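35 kDa hemin binding protein (Porphyromonas gingivalis, PDB 5Y1A) probably binds hemin and is a type IX secretion cargo that carries a thioredoxin domain together with a beta-sandwich domain. Local coordinates at residues Ala182-Asn187 with Thr245-Phe250; Val208-Ser213 with Phe235-Phe240. All blocks are in the same frame, centred on the assembly; numbering follows the deposited sequence.

Contact 1 of 2, residues Ala182-Asn187 with Thr245-Phe250; sequences AYVLKN and TDVLAF
The Phe250 ring turns its edge to one face of the Tyr183 ring, a T-shaped pair with centroids 5.4 Å apart and planes 80° to each other. Both residues lie on the central antiparallel pair of a four-stranded sheet in the beta-sandwich domain. Phe250 CE2 stands over that face, while Tyr183 CE2 and Leu248 CG lie at the phenyl edge, in its plane. Leu248 CD2 approaches the tyrosine ring obliquely, its side chain running alongside. Phe250 reaches the tyrosine because its CG sits between backbone N and carbonyl carbon (chi1 52°). The tyrosine hydroxyl is held elsewhere, by Glu41.

Tyr183 pairs with Leu248 and Leu185 with Asp246, both hydrogen-bonded; Tyr183 N reaches Leu248 O at 2.8 Å and Leu185 N reaches Asp246 O at 2.9 Å. Leu185 CD1 packs on Leu248 CB, 3.8 Å away, on the same face as Tyr183, and this face rests on Phe74 and Thr76 of strand 73-79. The opposite face carries Ala182, Val184 and Lys186 beside Ala249, Val247 and Thr245. There the lysine chain, in the conformer described, crosses the threonine methyl.

Where the strand 179-186 ends, the Asn187 and Asp246 side chains cross at roughly a right angle. Asn187 OD1 accepts from His206 N, which helps fix which way the amide is turned. The other end, Asn187 ND2, donates to Asp246 OD2 at 3.0 Å, the acceptor lying in the amide plane but the donor standing 55° above the carboxylate plane.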
loop_
_atom_site.group_PDB
_atom_site.type_symbol
_atom_site.label_atom_id
_atom_site.label_comp_id
_atom_site.label_asym_id
_atom_site.label_seq_id
_atom_site.Cartn_x
_atom_site.Cartn_y
_atom_site.Cartn_z
ATOM N N ALA A 182 -4.284 -3.008 6.219
ATOM C CA ALA A 182 -3.410 -3.123 5.048
ATOM C C ALA A 182 -3.306 -1.763 4.354
ATOM O O ALA A 182 -4.318 -1.029 4.190
ATOM C CB ALA A 182 -3.922 -4.199 4.081
ATOM N N TYR A 183 -2.086 -1.454 3.933
ATOM C CA TYR A 183 -1.774 -0.237 3.204
ATOM C C TYR A 183 -1.296 -0.567 1.790
ATOM O O TYR A 183 -0.602 -1.576 1.567
ATOM C CB TYR A 183 -0.621 0.551 3.874
ATOM C CG TYR A 183 -0.838 1.024 5.289
ATOM C CD1 TYR A 183 -2.122 1.319 5.782
ATOM C CD2 TYR A 183 0.266 1.251 6.127
ATOM C CE1 TYR A 183 -2.279 1.805 7.112
ATOM C CE2 TYR A 183 0.121 1.721 7.424
ATOM C CZ TYR A 183 -1.153 1.991 7.920
ATOM O OH TYR A 183 -1.289 2.453 9.222
ATOM N N VAL A 184 -1.678 0.292 0.841
ATOM C CA VAL A 184 -0.968 0.354 -0.438
ATOM C C VAL A 184 0.077 1.482 -0.318
ATOM O O VAL A 184 -0.269 2.629 -0.017
ATOM C CB VAL A 184 -1.907 0.609 -1.632
ATOM C CG1 VAL A 184 -1.078 0.517 -2.951
ATOM C CG2 VAL A 184 -3.059 -0.444 -1.654
ATOM N N LEU A 185 1.340 1.127 -0.554
ATOM C CA LEU A 185 2.504 1.999 -0.356
ATOM C C LEU A 185 3.083 2.328 -1.716
ATOM O O LEU A 185 3.218 1.442 -2.535
ATOM C CB LEU A 185 3.571 1.291 0.511
ATOM C CG LEU A 185 3.050 0.858 1.892
ATOM C CD1 LEU A 185 4.126 0.050 2.639
ATOM C CD2 LEU A 185 2.635 2.087 2.700
ATOM N N LYS A 186 3.405 3.596 -1.946
ATOM C CA LYS A 186 3.951 4.056 -3.234
ATOM C C LYS A 186 5.405 4.483 -3.046
ATOM O O LYS A 186 5.700 5.319 -2.180
ATOM C CB LYS A 186 3.122 5.222 -3.771
ATOM C CG LYS A 186 3.544 5.730 -5.165
ATOM C CD LYS A 186 3.234 4.697 -6.248
ATOM C CE LYS A 186 3.735 5.121 -7.635
ATOM N NZ LYS A 186 5.192 4.899 -7.811
ATOM N N ASN A 187 6.298 3.897 -3.851
ATOM C CA ASN A 187 7.740 4.231 -3.842
ATOM C C ASN A 187 8.093 5.088 -5.030
ATOM O O ASN A 187 7.289 5.185 -5.979
ATOM C CB ASN A 187 8.586 2.969 -3.833
ATOM C CG ASN A 187 8.256 2.077 -2.655
ATOM O OD1 ASN A 187 8.163 2.553 -1.511
ATOM N ND2 ASN A 187 8.063 0.783 -2.920
ATOM N N THR A 245 4.900 -0.091 -6.338
ATOM C CA THR A 245 3.951 -0.141 -5.223
ATOM C C THR A 245 4.121 -1.439 -4.449
ATOM O O THR A 245 4.438 -2.485 -5.028
ATOM C CB THR A 245 2.468 -0.023 -5.684
ATOM O OG1 THR A 245 2.185 -0.995 -6.700
ATOM C CG2 THR A 245 2.180 1.367 -6.211
ATOM N N ASP A 246 3.904 -1.355 -3.132
ATOM C CA ASP A 246 3.895 -2.510 -2.231
ATOM C C ASP A 246 2.528 -2.585 -1.530
ATOM O O ASP A 246 1.849 -1.563 -1.411
ATOM C CB ASP A 246 4.969 -2.350 -1.143
ATOM C CG ASP A 246 6.391 -2.376 -1.708
ATOM O OD1 ASP A 246 6.662 -3.225 -2.584
ATOM O OD2 ASP A 246 7.223 -1.547 -1.287
ATOM N N VAL A 247 2.151 -3.772 -1.051
ATOM C CA VAL A 247 1.020 -3.881 -0.099
ATOM C C VAL A 247 1.601 -4.434 1.182
ATOM O O VAL A 247 2.307 -5.465 1.178
ATOM C CB VAL A 247 -0.136 -4.785 -0.580
ATOM C CG1 VAL A 247 -1.227 -4.920 0.532
ATOM C CG2 VAL A 247 -0.747 -4.213 -1.857
ATOM N N LEU A 248 1.335 -3.718 2.261
ATOM C CA LEU A 248 1.734 -4.117 3.604
ATOM C C LEU A 248 0.467 -4.495 4.374
ATOM O O LEU A 248 -0.526 -3.739 4.360
ATOM C CB LEU A 248 2.405 -2.924 4.295
ATOM C CG LEU A 248 2.619 -2.990 5.823
ATOM C CD1 LEU A 248 3.629 -4.103 6.156
ATOM C CD2 LEU A 248 3.141 -1.687 6.316
ATOM N N ALA A 249 0.495 -5.621 5.071
ATOM C CA ALA A 249 -0.608 -5.960 5.977
ATOM C C ALA A 249 -0.037 -6.264 7.333
ATOM O O ALA A 249 1.056 -6.866 7.452
ATOM C CB ALA A 249 -1.379 -7.171 5.461
ATOM N N PHE A 250 -0.774 -5.867 8.372
ATOM C CA PHE A 250 -0.336 -6.223 9.717
ATOM C C PHE A 250 -1.483 -6.556 10.670
ATOM O O PHE A 250 -2.576 -5.969 10.571
ATOM C CB PHE A 250 0.623 -5.176 10.298
ATOM C CG PHE A 250 0.129 -3.761 10.240
ATOM C CD1 PHE A 250 -0.608 -3.214 11.307
ATOM C CD2 PHE A 250 0.456 -2.951 9.151
ATOM C CE1 PHE A 250 -1.034 -1.864 11.273
ATOM C CE2 PHE A 250 0.037 -1.586 9.088
ATOM C CZ PHE A 250 -0.711 -1.050 10.165
HETATM O O HOH W 1 7.096 0.347 0.772
#

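Contact 2 of 2, residues Val208-Ser213 with Phe235-Phe240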
loop_
_atom_site.group_PDB
_atom_site.type_symbol
_atom_site.label_atom_id
_atom_site.label_comp_id
_atom_site.label_asym_id
_atom_site.label_seq_id
_atom_site.Cartn_x
_atom_site.Cartn_y
_atom_site.Cartn_z
ATOM N N VAL A 208 2.072 5.904 2.313
ATOM C CA VAL A 208 0.724 5.350 2.353
ATOM C C VAL A 208 -0.241 6.161 1.483
ATOM O O VAL A 208 -0.409 7.350 1.710
ATOM C CB VAL A 208 0.171 5.320 3.786
ATOM C CG1 VAL A 208 -1.243 4.740 3.762
ATOM C CG2 VAL A 208 1.092 4.485 4.686
ATOM N N LEU A 209 -0.847 5.527 0.483
ATOM C CA LEU A 209 -1.893 6.205 -0.302
ATOM C C LEU A 209 -3.271 5.607 -0.157
ATOM O O LEU A 209 -4.280 6.289 -0.502
ATOM C CB LEU A 209 -1.546 6.250 -1.801
ATOM C CG LEU A 209 -0.232 6.988 -2.089
ATOM C CD1 LEU A 209 -0.054 7.031 -3.626
ATOM C CD2 LEU A 209 -0.159 8.406 -1.473
ATOM N N MET A 210 -3.320 4.343 0.275
ATOM C CA MET A 210 -4.593 3.665 0.526
ATOM C C MET A 210 -4.553 2.833 1.795
ATOM O O MET A 210 -3.516 2.250 2.142
ATOM C CB MET A 210 -5.016 2.748 -0.651
ATOM C CG MET A 210 -4.997 3.400 -2.037
ATOM S SD MET A 210 -5.464 2.233 -3.397
ATOM C CE MET A 210 -7.168 1.907 -2.996
ATOM N N ILE A 211 -5.700 2.754 2.459
ATOM C CA ILE A 211 -5.912 1.863 3.601
ATOM C C ILE A 211 -7.106 0.993 3.205
ATOM O O ILE A 211 -8.203 1.508 2.922
ATOM C CB ILE A 211 -6.202 2.639 4.941
ATOM C CG1 ILE A 211 -5.092 3.693 5.229
ATOM C CG2 ILE A 211 -6.342 1.644 6.115
ATOM C CD1 ILE A 211 -5.318 5.109 4.656
ATOM N N LEU A 212 -6.891 -0.317 3.195
ATOM C CA LEU A 212 -7.856 -1.239 2.592
ATOM C C LEU A 212 -9.083 -1.575 3.438
ATOM O O LEU A 212 -10.084 -2.078 2.899
ATOM C CB LEU A 212 -7.146 -2.501 2.147
ATOM C CG LEU A 212 -6.038 -2.252 1.106
ATOM C CD1 LEU A 212 -5.507 -3.588 0.596
ATOM C CD2 LEU A 212 -6.499 -1.359 -0.082
ATOM N N SER A 213 -9.010 -1.307 4.740
ATOM C CA SER A 213 -10.183 -1.444 5.629
ATOM C C SER A 213 -10.972 -0.139 5.676
ATOM O O SER A 213 -10.395 0.918 5.941
ATOM C CB SER A 213 -9.705 -1.812 7.028
ATOM O OG SER A 213 -8.619 -0.981 7.414
ATOM N N PHE A 235 -9.508 -4.194 -4.911
ATOM C CA PHE A 235 -9.469 -2.720 -4.919
ATOM C C PHE A 235 -8.871 -2.138 -6.205
ATOM O O PHE A 235 -7.878 -2.647 -6.717
ATOM C CB PHE A 235 -8.630 -2.220 -3.710
ATOM C CG PHE A 235 -7.222 -2.817 -3.648
ATOM C CD1 PHE A 235 -6.119 -2.107 -4.128
ATOM C CD2 PHE A 235 -7.015 -4.095 -3.110
ATOM C CE1 PHE A 235 -4.831 -2.662 -4.109
ATOM C CE2 PHE A 235 -5.725 -4.673 -3.077
ATOM C CZ PHE A 235 -4.626 -3.960 -3.571
ATOM N N LYS A 236 -9.475 -1.058 -6.696
ATOM C CA LYS A 236 -8.918 -0.243 -7.784
ATOM C C LYS A 236 -7.938 0.785 -7.207
ATOM O O LYS A 236 -8.284 1.499 -6.262
ATOM C CB LYS A 236 -10.063 0.496 -8.478
ATOM C CG LYS A 236 -9.661 1.551 -9.520
ATOM C CD LYS A 236 -10.896 2.124 -10.256
ATOM C CE LYS A 236 -12.019 1.082 -10.408
ATOM N NZ LYS A 236 -13.061 1.360 -11.465
ATOM N N LEU A 237 -6.741 0.897 -7.774
ATOM C CA LEU A 237 -5.779 1.907 -7.274
ATOM C C LEU A 237 -6.411 3.307 -7.359
ATOM O O LEU A 237 -7.026 3.650 -8.370
ATOM C CB LEU A 237 -4.460 1.879 -8.028
ATOM C CG LEU A 237 -3.640 0.578 -7.926
ATOM C CD1 LEU A 237 -2.290 0.770 -8.614
ATOM C CD2 LEU A 237 -3.409 0.163 -6.475
ATOM N N ASP A 238 -6.288 4.064 -6.269
ATOM C CA ASP A 238 -6.886 5.392 -6.111
ATOM C C ASP A 238 -6.103 6.475 -6.881
ATOM O O ASP A 238 -5.551 7.401 -6.284
ATOM C CB ASP A 238 -6.920 5.755 -4.620
ATOM C CG ASP A 238 -8.140 5.197 -3.870
ATOM O OD1 ASP A 238 -9.065 4.625 -4.516
ATOM O OD2 ASP A 238 -8.186 5.379 -2.614
ATOM N N GLY A 239 -6.020 6.370 -8.202
ATOM C CA GLY A 239 -5.488 7.485 -8.981
ATOM C C GLY A 239 -3.991 7.683 -8.897
ATOM O O GLY A 239 -3.486 8.810 -8.913
ATOM N N PHE A 240 -3.274 6.573 -8.771
ATOM C CA PHE A 240 -1.841 6.596 -8.912
ATOM C C PHE A 240 -1.432 5.369 -9.681
ATOM O O PHE A 240 -2.207 4.390 -9.784
ATOM C CB PHE A 240 -1.125 6.655 -7.541
ATOM C CG PHE A 240 -1.537 5.572 -6.572
ATOM C CD1 PHE A 240 -0.803 4.403 -6.444
ATOM C CD2 PHE A 240 -2.650 5.756 -5.748
ATOM C CE1 PHE A 240 -1.181 3.414 -5.508
ATOM C CE2 PHE A 240 -3.018 4.792 -4.809
ATOM C CZ PHE A 240 -2.305 3.624 -4.701
HETATM O O HOH W 2 -7.013 6.423 -0.473
#
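Met210 reaches from the edge strand 207-220 into the loop that follows strand 228-235, and each atom of its side chain beyond CB meets a partner there. It belongs to a classic beta bulge, in which Leu209 and Met210 together face Val184, so consecutive side chains both point toward the segment 235-240. From CB, the first torsion (-51°) sets Met210 CG anti to the carbonyl carbon and brings it to the edge of the Phe240 ring, near its plane, 3.7 Å from Phe240 CE2. The sulfur follows alongside the same ring in an oblique Met-aromatic contact, and the backbone N-H of Asp238 points at it in a weak hydrogen bond, Asp238 N to Met210 SD 3.5 Å. A bend at chi3 (66°) then carries the methyl Met210 CE against the loop, 3.5 Å from Lys236 O and over the face of the Asp238 carboxylate, nearly equidistant from its two oxygens.

Leu209 and Leu212 each lay a methyl over the face of a phenyl ring in a CH-pi contact. Leu209 CD1 stands 3.7 Å from the Phe240 centroid, the two side chains sliding past each other in opposite directions. Leu212 crosses Phe235 and places CD2 4.1 Å from that centroid. The contact thus joins an edge strand of one sheet to the end of a strand in the other sheet of the sandwich. Asp238 is the centre of an inverse gamma turn, and its carbonyl O accepts from Trp88 NE1. A water tethers its side chain to the bulge, donating to Asp238 OD2 at 2.7 Å and to Leu209 O at 2.7 Å.

Overall arrangement
From the N terminus the chain first forms the thioredoxin-like part, including strand 73-79, and then enters the beta-sandwich. Strand 179-186 is followed, after a long loop, by strand 207-220, its neighbour in the sheet; the chain crosses to the other sheet for strand 228-235 and returns by way of the 235-240 loop to strand 245-252. Contact 1 closes this excursion of 57 residues, and contact 2 closes a shorter one nested within it. The two also meet directly: Ala182 O and Val184 N probably hydrogen-bond to Leu212 N and Met210 O. Contact 1 thus holds the sheet's centre together, while contact 2 ties its edge to the second sheet.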